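Local coordinates for hypothetical protein PH1136 (Pyrococcus horikoshii, PDB 1IXL) that is of unknown function but adopts a hot-dog fold of the thioesterase superfamily and may hydrolyse acyl-CoA thioesters, at residues 14-19 against 48-53; 21-26 against 62-67; 52-57 against 85-90; 57-62 against 119-124. All coordinates share one frame; numbering follows the deposited sequence.

Contact 1: residues 14-19 against 48-53; sequences RILVGK and GGFTFG
Val-17 and Gly-53 meet where the loop packs closest to the helix: Val-17 CG1 lies 3.5 Å from Gly-53 O. This branch stands opposite the backbone N (chi1 -173°) and so beside the carbonyl carbon, a rotation that turns it to the helix. The two CA atoms of Val-17 and Gly-53 are 5.9 Å apart. One helical turn earlier the fit is looser. The carbonyl oxygen Leu-16 O comes to the edge of the Phe-50 ring, near its plane, 3.9 Å from Phe-50 CD1, whereas the side chains barely meet, with Leu-16 CD2 4.5 Å from Phe-50 CE1. Leu-16 is exposed, and a water bridges the two carbonyls, donating to Leu-16 O at 2.8 Å and to Phe-50 O at 2.9 Å. The loop itself is held from within: Arg-14 NH1 donates to Gly-18 O at 2.9 Å, in the carbonyl plane but with the oxygen tilted 29° from the guanidinium plane, and the same nitrogen bonds Tyr-57 OH of the helix. With about 156 Å² buried in total, loop 14-19 joins the first turns of helix 48-63 through one methyl, one ring edge and one bridging water, which implies an interface bound partly through solvent and not by hydrophobic packing alone.

Contact 2: residues 21-26 against 62-67; sequences ILIKEG and AVNEPT
The flat carboxamide of Asn-64 takes the methyl Ile-23 CG2 over one face, almost directly above its nitrogen, with Ile-23 CG2 4.0 Å from Asn-64 ND2; the two side chains cross at about a right angle. The polar atoms of the amide are engaged elsewhere, OD1 accepting from Arg-7 N and ND2 bonding Glu-5 O, so the N-terminal chain fixes the rotation of the group on which Ile-23 rests. Opposing backbones supply the other half of the contact. Gly-26 CA makes a CA-H...O contact of 3.4 Å with Ala-62 O, bent to 136° at the hydrogen. A water spans the same two residues, accepting from Gly-26 N at 2.7 Å and lying 2.8 Å from Ala-62 O, to which it can donate. Both chains turn here: Gly-26 has a positive phi of 67°, and Asn-64, also at positive phi, is the first residue to leave the helix. The contact thus ties the C-terminal end of helix 48-63 to the turn after strand 19-24, an outermost strand within the chain. Ala-62 also packs on Val-103 of strand 100-109, and Gly-26 shares backbone bonding with Ile-93 of strand 86-97.

Contact 3: residues 52-57 against 85-90; sequences FGLADY and DKLVAK
Leu-54 reaches from the helix onto two residues of the strand and carries most of the contact. Its branch point comes closest, with Leu-54 CG 3.6 Å from Ala-89 CB, and both methyls sit on the same atom, Leu-54 CD1 3.9 Å and Leu-54 CD2 4.1 Å from Ala-89 CB. Leu-54 CD2 also extends to Leu-87 CB, at 3.7 Å. Chi1 of 161° carries CG away from the backbone N, and chi2 of 65° then sets CD2 within reach of both strand residues. Beside this, the small methyl of Ala-89 comes within 4.1 Å (CB to CA) of Ala-55, which lets the backbones draw near, the CA atoms of Ala-55 and Ala-89 being 5.5 Å apart. Trimming Leu-54 to an alanine here would probably open a gap between helix and strand, leaving the methyl of Ala-89 and CB of Leu-87 without their main apolar cover from the helix. In the next shell, Val-107 packs against Leu-87, Ala-89 and Ala-55, and Val-30 against Leu-54. Backbone bonds of Leu-87 with Leu-32 and of Ala-89 with Val-30 hold these residues in the sheet. The axes of the short segments, helix 52-57 and strand 86-90, approach to 7.9 Å at a crossing of -36°. Helix 48-63 lies over the face of strand 86-97, which is flanked in the sheet by strands 27-33 and 100-109, as the helix of a hot-dog fold lies in its curved sheet.

Contact 4: residues 57-62 against 119-124; sequences YAAMLA and FYCYVL
Phe-119 opens the contact by meeting the methyl of Ala-59: Ala-59 CB is 3.9 Å from Phe-119 CB and 4.0 Å from Phe-119 CG, so the root of the ring does the touching and the methyl approaches the ring obliquely. Phe-119 also touches Val-105, and Leu-70 and Val-75 of strand 68-77. Two residues on, Cys-121 again turns its CB to the helix, as expected in a strand where every second residue faces the same way. The axes of the short segments, helix 57-62 and strand 119-123, come to 9.4 Å and cross at -46°. An antiparallel sheet wrapped round a long central helix is the hot-dog fold, and here helix 48-63 lies over strand 112-123. From Cys-121 the sulfur reaches the end of Met-60, with Cys-121 SG 3.7 Å from Met-60 CE and 4.3 Å from Ala-59 CB. Met-60, buried like Cys-121, is present as selenomethionine, and its chain is folded at chi2 (-64°) and chi3 (81°), which brings the terminal methyl to the strand although CB does not aim there. That methyl, Met-60 CE, also lies 4.1 Å from Cys-121 CB. Cys-121 is backed by Val-103 of strand 100-109, and Met-60 by Val-68. Farther along, Tyr-122 shares backbone bonding with Val-69, which holds this strand against strand 68-77.

How the contacts relate
All four contacts use helix 48-63, which meets in turn the loop 14-19, the strands 86-97 and 112-123, and the turn after strand 19-24. Contacts 1 and 3 are neighbours, their centres about 6 Å apart, and touch where Val-17 O packs 3.5 Å from Leu-54 CD1. Contacts 3 and 4, with centres about 13 Å apart, meet through Ala-55 CB and Phe-119 CZ at 3.7 Å. Contacts 2 and 4 lie about 8 Å apart between centres and share Ala-62; Thr-67 OG1 is 2.6 Å from Leu-124 O, a probable hydrogen bond. Contacts 1 and 2, about 17 Å apart between centres, lie on opposite sides of the chain's centre.

Contact 1: residues 14-19 against 48-53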
loop_
_atom_site.group_PDB
_atom_site.type_symbol
_atom_site.label_atom_id
_atom_site.label_comp_id
_atom_site.label_asym_id
_atom_site.label_seq_id
_atom_site.Cartn_x
_atom_site.Cartn_y
_atom_site.Cartn_z
ATOM N N ARG A 14 1.909 -4.451 -11.318
ATOM C CA ARG A 14 3.086 -3.646 -11.044
ATOM C C ARG A 14 2.918 -2.264 -11.660
ATOM O O ARG A 14 3.550 -1.302 -11.236
ATOM C CB ARG A 14 4.328 -4.337 -11.625
ATOM C CG ARG A 14 4.637 -5.677 -10.969
ATOM C CD ARG A 14 5.437 -5.501 -9.695
ATOM N NE ARG A 14 5.430 -6.713 -8.878
ATOM C CZ ARG A 14 4.491 -7.005 -7.980
ATOM N NH1 ARG A 14 3.460 -6.160 -7.758
ATOM N NH2 ARG A 14 4.574 -8.159 -7.318
ATOM N N ILE A 15 2.051 -2.175 -12.656
ATOM C CA ILE A 15 1.823 -0.918 -13.363
ATOM C C ILE A 15 0.739 -0.034 -12.765
ATOM O O ILE A 15 0.850 1.195 -12.793
ATOM C CB ILE A 15 1.450 -1.193 -14.831
ATOM C CG1 ILE A 15 2.602 -1.912 -15.528
ATOM C CG2 ILE A 15 1.091 0.119 -15.548
ATOM C CD1 ILE A 15 3.962 -1.282 -15.261
ATOM N N LEU A 16 -0.291 -0.665 -12.208
ATOM C CA LEU A 16 -1.429 0.077 -11.650
ATOM C C LEU A 16 -1.406 0.251 -10.145
ATOM O O LEU A 16 -1.988 1.191 -9.620
ATOM C CB LEU A 16 -2.737 -0.619 -12.029
ATOM C CG LEU A 16 -3.085 -0.645 -13.511
ATOM C CD1 LEU A 16 -4.206 -1.650 -13.746
ATOM C CD2 LEU A 16 -3.478 0.773 -13.981
ATOM N N VAL A 17 -0.714 -0.643 -9.451
ATOM C CA VAL A 17 -0.681 -0.587 -8.005
ATOM C C VAL A 17 0.721 -0.390 -7.455
ATOM O O VAL A 17 0.934 0.440 -6.570
ATOM C CB VAL A 17 -1.337 -1.878 -7.423
ATOM C CG1 VAL A 17 -1.481 -1.776 -5.902
ATOM C CG2 VAL A 17 -2.698 -2.091 -8.095
ATOM N N GLY A 18 1.679 -1.162 -7.950
ATOM C CA GLY A 18 3.022 -0.971 -7.461
ATOM C C GLY A 18 3.948 -2.163 -7.498
ATOM O O GLY A 18 3.519 -3.301 -7.679
ATOM N N LYS A 19 5.232 -1.867 -7.313
ATOM C CA LYS A 19 6.303 -2.856 -7.321
ATOM C C LYS A 19 6.928 -2.864 -5.941
ATOM O O LYS A 19 7.464 -1.859 -5.486
ATOM C CB LYS A 19 7.357 -2.465 -8.370
ATOM C CG LYS A 19 6.783 -2.281 -9.776
ATOM C CD LYS A 19 7.852 -1.787 -10.765
ATOM C CE LYS A 19 7.329 -1.781 -12.195
ATOM N NZ LYS A 19 8.373 -1.348 -13.173
ATOM N N GLY A 48 -6.971 9.844 -6.421
ATOM C CA GLY A 48 -6.554 9.332 -5.125
ATOM C C GLY A 48 -6.764 7.835 -4.959
ATOM O O GLY A 48 -6.171 7.201 -4.072
ATOM N N GLY A 49 -7.603 7.254 -5.812
ATOM C CA GLY A 49 -7.827 5.821 -5.717
ATOM C C GLY A 49 -6.548 5.050 -5.994
ATOM O O GLY A 49 -6.318 3.971 -5.435
ATOM N N PHE A 50 -5.697 5.580 -6.866
ATOM C CA PHE A 50 -4.453 4.872 -7.161
ATOM C C PHE A 50 -3.456 4.973 -6.009
ATOM O O PHE A 50 -2.790 3.998 -5.660
ATOM C CB PHE A 50 -3.871 5.397 -8.480
ATOM C CG PHE A 50 -4.750 5.095 -9.666
ATOM C CD1 PHE A 50 -4.826 3.800 -10.173
ATOM C CD2 PHE A 50 -5.568 6.077 -10.213
ATOM C CE1 PHE A 50 -5.703 3.484 -11.197
ATOM C CE2 PHE A 50 -6.452 5.775 -11.240
ATOM C CZ PHE A 50 -6.526 4.479 -11.738
ATOM N N THR A 51 -3.384 6.156 -5.416
ATOM C CA THR A 51 -2.511 6.396 -4.282
ATOM C C THR A 51 -2.942 5.504 -3.123
ATOM O O THR A 51 -2.100 4.915 -2.409
ATOM C CB THR A 51 -2.603 7.850 -3.851
ATOM O OG1 THR A 51 -2.353 8.680 -4.984
ATOM C CG2 THR A 51 -1.567 8.146 -2.766
ATOM N N PHE A 52 -4.255 5.401 -2.929
ATOM C CA PHE A 52 -4.796 4.535 -1.872
ATOM C C PHE A 52 -4.475 3.071 -2.182
ATOM O O PHE A 52 -4.101 2.313 -1.290
ATOM C CB PHE A 52 -6.322 4.693 -1.763
ATOM C CG PHE A 52 -6.971 3.738 -0.768
ATOM C CD1 PHE A 52 -7.224 4.136 0.540
ATOM C CD2 PHE A 52 -7.313 2.447 -1.147
ATOM C CE1 PHE A 52 -7.815 3.246 1.465
ATOM C CE2 PHE A 52 -7.904 1.538 -0.237
ATOM C CZ PHE A 52 -8.154 1.945 1.076
ATOM N N GLY A 53 -4.626 2.680 -3.451
ATOM C CA GLY A 53 -4.360 1.306 -3.832
ATOM C C GLY A 53 -2.921 0.966 -3.511
ATOM O O GLY A 53 -2.626 -0.107 -2.996
HETATM O O HOH W 1 -3.344 1.598 -7.194
#

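Contact 2: residues 21-26 against 62-67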
loop_
_atom_site.group_PDB
_atom_site.type_symbol
_atom_site.label_atom_id
_atom_site.label_comp_id
_atom_site.label_asym_id
_atom_site.label_seq_id
_atom_site.Cartn_x
_atom_site.Cartn_y
_atom_site.Cartn_z
ATOM N N ILE A 21 9.606 -3.107 -3.224
ATOM C CA ILE A 21 11.054 -2.959 -3.307
ATOM C C ILE A 21 11.683 -3.417 -2.007
ATOM O O ILE A 21 12.900 -3.525 -1.896
ATOM C CB ILE A 21 11.481 -1.483 -3.620
ATOM C CG1 ILE A 21 10.907 -0.516 -2.583
ATOM C CG2 ILE A 21 11.004 -1.097 -4.998
ATOM C CD1 ILE A 21 11.333 0.952 -2.795
ATOM N N LEU A 22 10.850 -3.693 -1.011
ATOM C CA LEU A 22 11.372 -4.163 0.263
ATOM C C LEU A 22 10.296 -4.840 1.091
ATOM O O LEU A 22 9.211 -4.286 1.289
ATOM C CB LEU A 22 11.976 -2.997 1.063
ATOM C CG LEU A 22 12.830 -3.357 2.296
ATOM C CD1 LEU A 22 13.621 -2.122 2.725
ATOM C CD2 LEU A 22 11.956 -3.833 3.450
ATOM N N ILE A 23 10.587 -6.052 1.551
ATOM C CA ILE A 23 9.647 -6.759 2.408
ATOM C C ILE A 23 10.446 -7.457 3.498
ATOM O O ILE A 23 11.331 -8.259 3.207
ATOM C CB ILE A 23 8.840 -7.856 1.669
ATOM C CG1 ILE A 23 8.141 -7.298 0.422
ATOM C CG2 ILE A 23 7.786 -8.448 2.642
ATOM C CD1 ILE A 23 7.387 -8.375 -0.408
ATOM N N LYS A 24 10.144 -7.140 4.748
ATOM C CA LYS A 24 10.806 -7.786 5.859
ATOM C C LYS A 24 9.737 -7.954 6.928
ATOM O O LYS A 24 8.591 -7.520 6.737
ATOM C CB LYS A 24 11.954 -6.926 6.387
ATOM C CG LYS A 24 11.547 -5.608 6.998
ATOM C CD LYS A 24 12.772 -4.882 7.512
ATOM C CE LYS A 24 12.411 -3.628 8.271
ATOM N NZ LYS A 24 13.642 -2.930 8.776
ATOM N N GLU A 25 10.111 -8.565 8.049
ATOM C CA GLU A 25 9.181 -8.780 9.154
ATOM C C GLU A 25 8.513 -7.482 9.620
ATOM O O GLU A 25 9.188 -6.534 10.040
ATOM C CB GLU A 25 9.922 -9.393 10.339
ATOM C CG GLU A 25 9.094 -9.504 11.621
ATOM C CD GLU A 25 7.972 -10.516 11.516
ATOM O OE1 GLU A 25 7.942 -11.276 10.523
ATOM O OE2 GLU A 25 7.126 -10.552 12.438
ATOM N N GLY A 26 7.188 -7.451 9.510
ATOM C CA GLY A 26 6.407 -6.304 9.946
ATOM C C GLY A 26 6.556 -4.993 9.197
ATOM O O GLY A 26 6.052 -3.965 9.665
ATOM N N ALA A 62 3.117 -5.614 4.550
ATOM C CA ALA A 62 3.714 -5.434 5.860
ATOM C C ALA A 62 3.255 -6.624 6.724
ATOM O O ALA A 62 3.953 -7.024 7.657
ATOM C CB ALA A 62 3.284 -4.111 6.478
ATOM N N VAL A 63 2.090 -7.195 6.416
ATOM C CA VAL A 63 1.610 -8.361 7.179
ATOM C C VAL A 63 2.144 -9.601 6.480
ATOM O O VAL A 63 2.629 -10.527 7.121
ATOM C CB VAL A 63 0.077 -8.404 7.244
ATOM C CG1 VAL A 63 -0.386 -9.676 7.986
ATOM C CG2 VAL A 63 -0.433 -7.138 7.963
ATOM N N ASN A 64 2.024 -9.614 5.158
ATOM C CA ASN A 64 2.556 -10.677 4.318
ATOM C C ASN A 64 2.174 -12.093 4.729
ATOM O O ASN A 64 3.024 -12.971 4.854
ATOM C CB ASN A 64 4.084 -10.546 4.254
ATOM C CG ASN A 64 4.700 -11.384 3.144
ATOM O OD1 ASN A 64 4.107 -11.554 2.079
ATOM N ND2 ASN A 64 5.910 -11.905 3.385
ATOM N N GLU A 65 0.879 -12.300 4.915
ATOM C CA GLU A 65 0.334 -13.594 5.281
ATOM C C GLU A 65 -0.575 -13.904 4.098
ATOM O O GLU A 65 -1.307 -13.033 3.649
ATOM C CB GLU A 65 -0.470 -13.446 6.568
ATOM C CG GLU A 65 -0.409 -14.638 7.446
ATOM C CD GLU A 65 0.729 -14.568 8.437
ATOM O OE1 GLU A 65 0.554 -13.904 9.487
ATOM O OE2 GLU A 65 1.792 -15.170 8.162
ATOM N N PRO A 66 -0.546 -15.140 3.571
ATOM C CA PRO A 66 -1.382 -15.511 2.419
ATOM C C PRO A 66 -2.831 -15.010 2.384
ATOM O O PRO A 66 -3.278 -14.415 1.387
ATOM C CB PRO A 66 -1.314 -17.035 2.422
ATOM C CG PRO A 66 0.101 -17.296 2.932
ATOM C CD PRO A 66 0.236 -16.297 4.059
ATOM N N THR A 67 -3.554 -15.252 3.473
ATOM C CA THR A 67 -4.952 -14.869 3.590
ATOM C C THR A 67 -5.238 -13.439 4.082
ATOM O O THR A 67 -6.396 -13.120 4.390
ATOM C CB THR A 67 -5.676 -15.830 4.551
ATOM O OG1 THR A 67 -5.066 -15.748 5.848
ATOM C CG2 THR A 67 -5.585 -17.263 4.040
HETATM O O HOH W 2 5.297 -9.211 8.846
#

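Contact 3: residues 52-57 against 85-90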
loop_
_atom_site.group_PDB
_atom_site.type_symbol
_atom_site.label_atom_id
_atom_site.label_comp_id
_atom_site.label_asym_id
_atom_site.label_seq_id
_atom_site.Cartn_x
_atom_site.Cartn_y
_atom_site.Cartn_z
ATOM N N PHE A 52 -4.255 5.401 -2.929
ATOM C CA PHE A 52 -4.796 4.535 -1.872
ATOM C C PHE A 52 -4.475 3.071 -2.182
ATOM O O PHE A 52 -4.101 2.313 -1.290
ATOM C CB PHE A 52 -6.322 4.693 -1.763
ATOM C CG PHE A 52 -6.971 3.738 -0.768
ATOM C CD1 PHE A 52 -7.224 4.136 0.540
ATOM C CD2 PHE A 52 -7.313 2.447 -1.147
ATOM C CE1 PHE A 52 -7.815 3.246 1.465
ATOM C CE2 PHE A 52 -7.904 1.538 -0.237
ATOM C CZ PHE A 52 -8.154 1.945 1.076
ATOM N N GLY A 53 -4.626 2.680 -3.451
ATOM C CA GLY A 53 -4.360 1.306 -3.832
ATOM C C GLY A 53 -2.921 0.966 -3.511
ATOM O O GLY A 53 -2.626 -0.107 -2.996
ATOM N N LEU A 54 -2.007 1.876 -3.843
ATOM C CA LEU A 54 -0.599 1.632 -3.526
ATOM C C LEU A 54 -0.413 1.466 -2.016
ATOM O O LEU A 54 0.257 0.525 -1.558
ATOM C CB LEU A 54 0.284 2.782 -4.037
ATOM C CG LEU A 54 1.691 2.917 -3.425
ATOM C CD1 LEU A 54 2.551 1.713 -3.788
ATOM C CD2 LEU A 54 2.352 4.191 -3.942
ATOM N N ALA A 55 -0.985 2.367 -1.228
ATOM C CA ALA A 55 -0.833 2.242 0.230
ATOM C C ALA A 55 -1.438 0.934 0.773
ATOM O O ALA A 55 -0.865 0.285 1.653
ATOM C CB ALA A 55 -1.469 3.445 0.936
ATOM N N ASP A 56 -2.604 0.569 0.247
ATOM C CA ASP A 56 -3.333 -0.661 0.631
ATOM C C ASP A 56 -2.417 -1.883 0.394
ATOM O O ASP A 56 -2.257 -2.746 1.260
ATOM C CB ASP A 56 -4.610 -0.744 -0.243
ATOM C CG ASP A 56 -5.445 -2.014 -0.013
ATOM O OD1 ASP A 56 -4.981 -2.961 0.669
ATOM O OD2 ASP A 56 -6.587 -2.054 -0.553
ATOM N N TYR A 57 -1.818 -1.944 -0.790
ATOM C CA TYR A 57 -0.928 -3.040 -1.147
ATOM C C TYR A 57 0.287 -3.098 -0.217
ATOM O O TYR A 57 0.690 -4.184 0.191
ATOM C CB TYR A 57 -0.511 -2.896 -2.637
ATOM C CG TYR A 57 0.430 -3.959 -3.230
ATOM C CD1 TYR A 57 0.323 -5.316 -2.879
ATOM C CD2 TYR A 57 1.339 -3.615 -4.241
ATOM C CE1 TYR A 57 1.085 -6.288 -3.526
ATOM C CE2 TYR A 57 2.100 -4.577 -4.903
ATOM C CZ TYR A 57 1.964 -5.919 -4.545
ATOM O OH TYR A 57 2.647 -6.888 -5.246
ATOM N N ASP A 85 4.669 11.708 -11.167
ATOM C CA ASP A 85 5.227 11.582 -9.823
ATOM C C ASP A 85 5.544 10.108 -9.595
ATOM O O ASP A 85 4.841 9.228 -10.084
ATOM C CB ASP A 85 4.220 12.026 -8.735
ATOM C CG ASP A 85 3.994 13.529 -8.696
ATOM O OD1 ASP A 85 4.703 14.283 -9.408
ATOM O OD2 ASP A 85 3.108 13.959 -7.931
ATOM N N LYS A 86 6.621 9.847 -8.868
ATOM C CA LYS A 86 7.006 8.495 -8.515
ATOM C C LYS A 86 6.681 8.473 -7.026
ATOM O O LYS A 86 7.131 9.358 -6.275
ATOM C CB LYS A 86 8.504 8.274 -8.705
ATOM C CG LYS A 86 8.979 6.909 -8.217
ATOM C CD LYS A 86 10.458 6.934 -7.877
ATOM C CE LYS A 86 10.806 5.855 -6.875
ATOM N NZ LYS A 86 10.366 4.532 -7.385
ATOM N N LEU A 87 5.900 7.489 -6.604
ATOM C CA LEU A 87 5.491 7.390 -5.206
ATOM C C LEU A 87 6.049 6.159 -4.514
ATOM O O LEU A 87 6.231 5.127 -5.149
ATOM C CB LEU A 87 3.960 7.329 -5.107
ATOM C CG LEU A 87 3.130 8.385 -5.859
ATOM C CD1 LEU A 87 1.622 8.090 -5.658
ATOM C CD2 LEU A 87 3.471 9.792 -5.348
ATOM N N VAL A 88 6.319 6.283 -3.216
ATOM C CA VAL A 88 6.797 5.150 -2.428
ATOM C C VAL A 88 5.969 5.039 -1.140
ATOM O O VAL A 88 5.946 5.945 -0.324
ATOM C CB VAL A 88 8.278 5.277 -2.013
ATOM C CG1 VAL A 88 8.684 4.042 -1.179
ATOM C CG2 VAL A 88 9.169 5.405 -3.241
ATOM N N ALA A 89 5.295 3.914 -0.967
ATOM C CA ALA A 89 4.508 3.697 0.230
ATOM C C ALA A 89 5.347 2.879 1.219
ATOM O O ALA A 89 5.939 1.875 0.837
ATOM C CB ALA A 89 3.235 2.946 -0.133
ATOM N N LYS A 90 5.401 3.337 2.471
ATOM C CA LYS A 90 6.114 2.663 3.548
ATOM C C LYS A 90 5.087 2.245 4.607
ATOM O O LYS A 90 4.452 3.083 5.235
ATOM C CB LYS A 90 7.187 3.596 4.130
ATOM C CG LYS A 90 8.206 3.999 3.047
ATOM C CD LYS A 90 9.384 4.813 3.567
ATOM C CE LYS A 90 10.184 5.356 2.374
ATOM N NZ LYS A 90 11.327 6.196 2.843
#

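Contact 4: residues 57-62 against 119-124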
loop_
_atom_site.group_PDB
_atom_site.type_symbol
_atom_site.label_atom_id
_atom_site.label_comp_id
_atom_site.label_asym_id
_atom_site.label_seq_id
_atom_site.Cartn_x
_atom_site.Cartn_y
_atom_site.Cartn_z
ATOM N N TYR A 57 -1.818 -1.944 -0.790
ATOM C CA TYR A 57 -0.928 -3.040 -1.147
ATOM C C TYR A 57 0.287 -3.098 -0.217
ATOM O O TYR A 57 0.690 -4.184 0.191
ATOM C CB TYR A 57 -0.511 -2.896 -2.637
ATOM C CG TYR A 57 0.430 -3.959 -3.230
ATOM C CD1 TYR A 57 0.323 -5.316 -2.879
ATOM C CD2 TYR A 57 1.339 -3.615 -4.241
ATOM C CE1 TYR A 57 1.085 -6.288 -3.526
ATOM C CE2 TYR A 57 2.100 -4.577 -4.903
ATOM C CZ TYR A 57 1.964 -5.919 -4.545
ATOM O OH TYR A 57 2.647 -6.888 -5.246
ATOM N N ALA A 58 0.869 -1.947 0.133
ATOM C CA ALA A 58 2.019 -1.949 1.026
ATOM C C ALA A 58 1.632 -2.548 2.387
ATOM O O ALA A 58 2.396 -3.317 3.008
ATOM C CB ALA A 58 2.563 -0.505 1.206
ATOM N N ALA A 59 0.441 -2.190 2.842
ATOM C CA ALA A 59 -0.091 -2.670 4.110
ATOM C C ALA A 59 -0.239 -4.200 4.086
ATOM O O ALA A 59 0.132 -4.878 5.048
ATOM C CB ALA A 59 -1.451 -1.995 4.388
HETATM N N MSE A 60 -0.756 -4.739 2.983
HETATM C CA MSE A 60 -0.909 -6.179 2.851
HETATM C C MSE A 60 0.472 -6.844 2.930
HETATM O O MSE A 60 0.603 -7.948 3.466
HETATM C CB MSE A 60 -1.571 -6.548 1.514
HETATM C CG MSE A 60 -2.995 -6.000 1.288
HETATM SE SE MSE A 60 -4.255 -6.634 2.433
HETATM C CE MSE A 60 -3.984 -5.690 3.715
ATOM N N LEU A 61 1.505 -6.193 2.393
ATOM C CA LEU A 61 2.849 -6.793 2.440
ATOM C C LEU A 61 3.545 -6.599 3.769
ATOM O O LEU A 61 4.475 -7.339 4.091
ATOM C CB LEU A 61 3.742 -6.291 1.289
ATOM C CG LEU A 61 3.185 -6.670 -0.093
ATOM C CD1 LEU A 61 4.172 -6.312 -1.207
ATOM C CD2 LEU A 61 2.884 -8.147 -0.127
ATOM N N ALA A 62 3.117 -5.614 4.550
ATOM C CA ALA A 62 3.714 -5.434 5.860
ATOM C C ALA A 62 3.255 -6.624 6.724
ATOM O O ALA A 62 3.953 -7.024 7.657
ATOM C CB ALA A 62 3.284 -4.111 6.478
ATOM N N PHE A 119 -4.401 1.212 8.404
ATOM C CA PHE A 119 -5.073 0.122 7.709
ATOM C C PHE A 119 -5.270 -1.043 8.690
ATOM O O PHE A 119 -4.305 -1.541 9.281
ATOM C CB PHE A 119 -4.238 -0.309 6.497
ATOM C CG PHE A 119 -4.130 0.759 5.434
ATOM C CD1 PHE A 119 -3.411 1.925 5.672
ATOM C CD2 PHE A 119 -4.822 0.632 4.234
ATOM C CE1 PHE A 119 -3.391 2.966 4.716
ATOM C CE2 PHE A 119 -4.807 1.651 3.283
ATOM C CZ PHE A 119 -4.098 2.813 3.522
ATOM N N TYR A 120 -6.526 -1.450 8.864
ATOM C CA TYR A 120 -6.899 -2.532 9.777
ATOM C C TYR A 120 -7.032 -3.786 8.936
ATOM O O TYR A 120 -7.994 -3.950 8.171
ATOM C CB TYR A 120 -8.213 -2.183 10.498
ATOM C CG TYR A 120 -8.141 -0.867 11.244
ATOM C CD1 TYR A 120 -8.015 0.335 10.554
ATOM C CD2 TYR A 120 -8.160 -0.825 12.644
ATOM C CE1 TYR A 120 -7.908 1.543 11.225
ATOM C CE2 TYR A 120 -8.050 0.379 13.325
ATOM C CZ TYR A 120 -7.924 1.559 12.608
ATOM O OH TYR A 120 -7.801 2.763 13.250
ATOM N N CYS A 121 -6.039 -4.659 9.095
ATOM C CA CYS A 121 -5.908 -5.887 8.334
ATOM C C CYS A 121 -6.234 -7.154 9.133
ATOM O O CYS A 121 -5.986 -7.225 10.346
ATOM C CB CYS A 121 -4.471 -5.980 7.796
ATOM S SG CYS A 121 -3.802 -4.386 7.157
ATOM N N TYR A 122 -6.776 -8.149 8.429
ATOM C CA TYR A 122 -7.157 -9.411 9.058
ATOM C C TYR A 122 -6.564 -10.609 8.361
ATOM O O TYR A 122 -6.694 -10.751 7.151
ATOM C CB TYR A 122 -8.679 -9.571 9.029
ATOM C CG TYR A 122 -9.393 -8.587 9.908
ATOM C CD1 TYR A 122 -9.559 -8.837 11.275
ATOM C CD2 TYR A 122 -9.870 -7.390 9.388
ATOM C CE1 TYR A 122 -10.191 -7.912 12.107
ATOM C CE2 TYR A 122 -10.495 -6.456 10.198
ATOM C CZ TYR A 122 -10.653 -6.717 11.556
ATOM O OH TYR A 122 -11.234 -5.773 12.357
ATOM N N VAL A 123 -5.937 -11.482 9.136
ATOM C CA VAL A 123 -5.390 -12.705 8.589
ATOM C C VAL A 123 -6.494 -13.735 8.840
ATOM O O VAL A 123 -6.820 -14.051 9.995
ATOM C CB VAL A 123 -4.101 -13.084 9.325
ATOM C CG1 VAL A 123 -3.562 -14.400 8.799
ATOM C CG2 VAL A 123 -3.069 -11.965 9.139
ATOM N N LEU A 124 -7.073 -14.236 7.759
ATOM C CA LEU A 124 -8.184 -15.183 7.832
ATOM C C LEU A 124 -7.752 -16.639 7.875
ATOM O O LEU A 124 -6.654 -16.981 7.440
ATOM C CB LEU A 124 -9.109 -14.968 6.627
ATOM C CG LEU A 124 -9.433 -13.497 6.309
ATOM C CD1 LEU A 124 -10.219 -13.380 5.005
ATOM C CD2 LEU A 124 -10.225 -12.890 7.447
#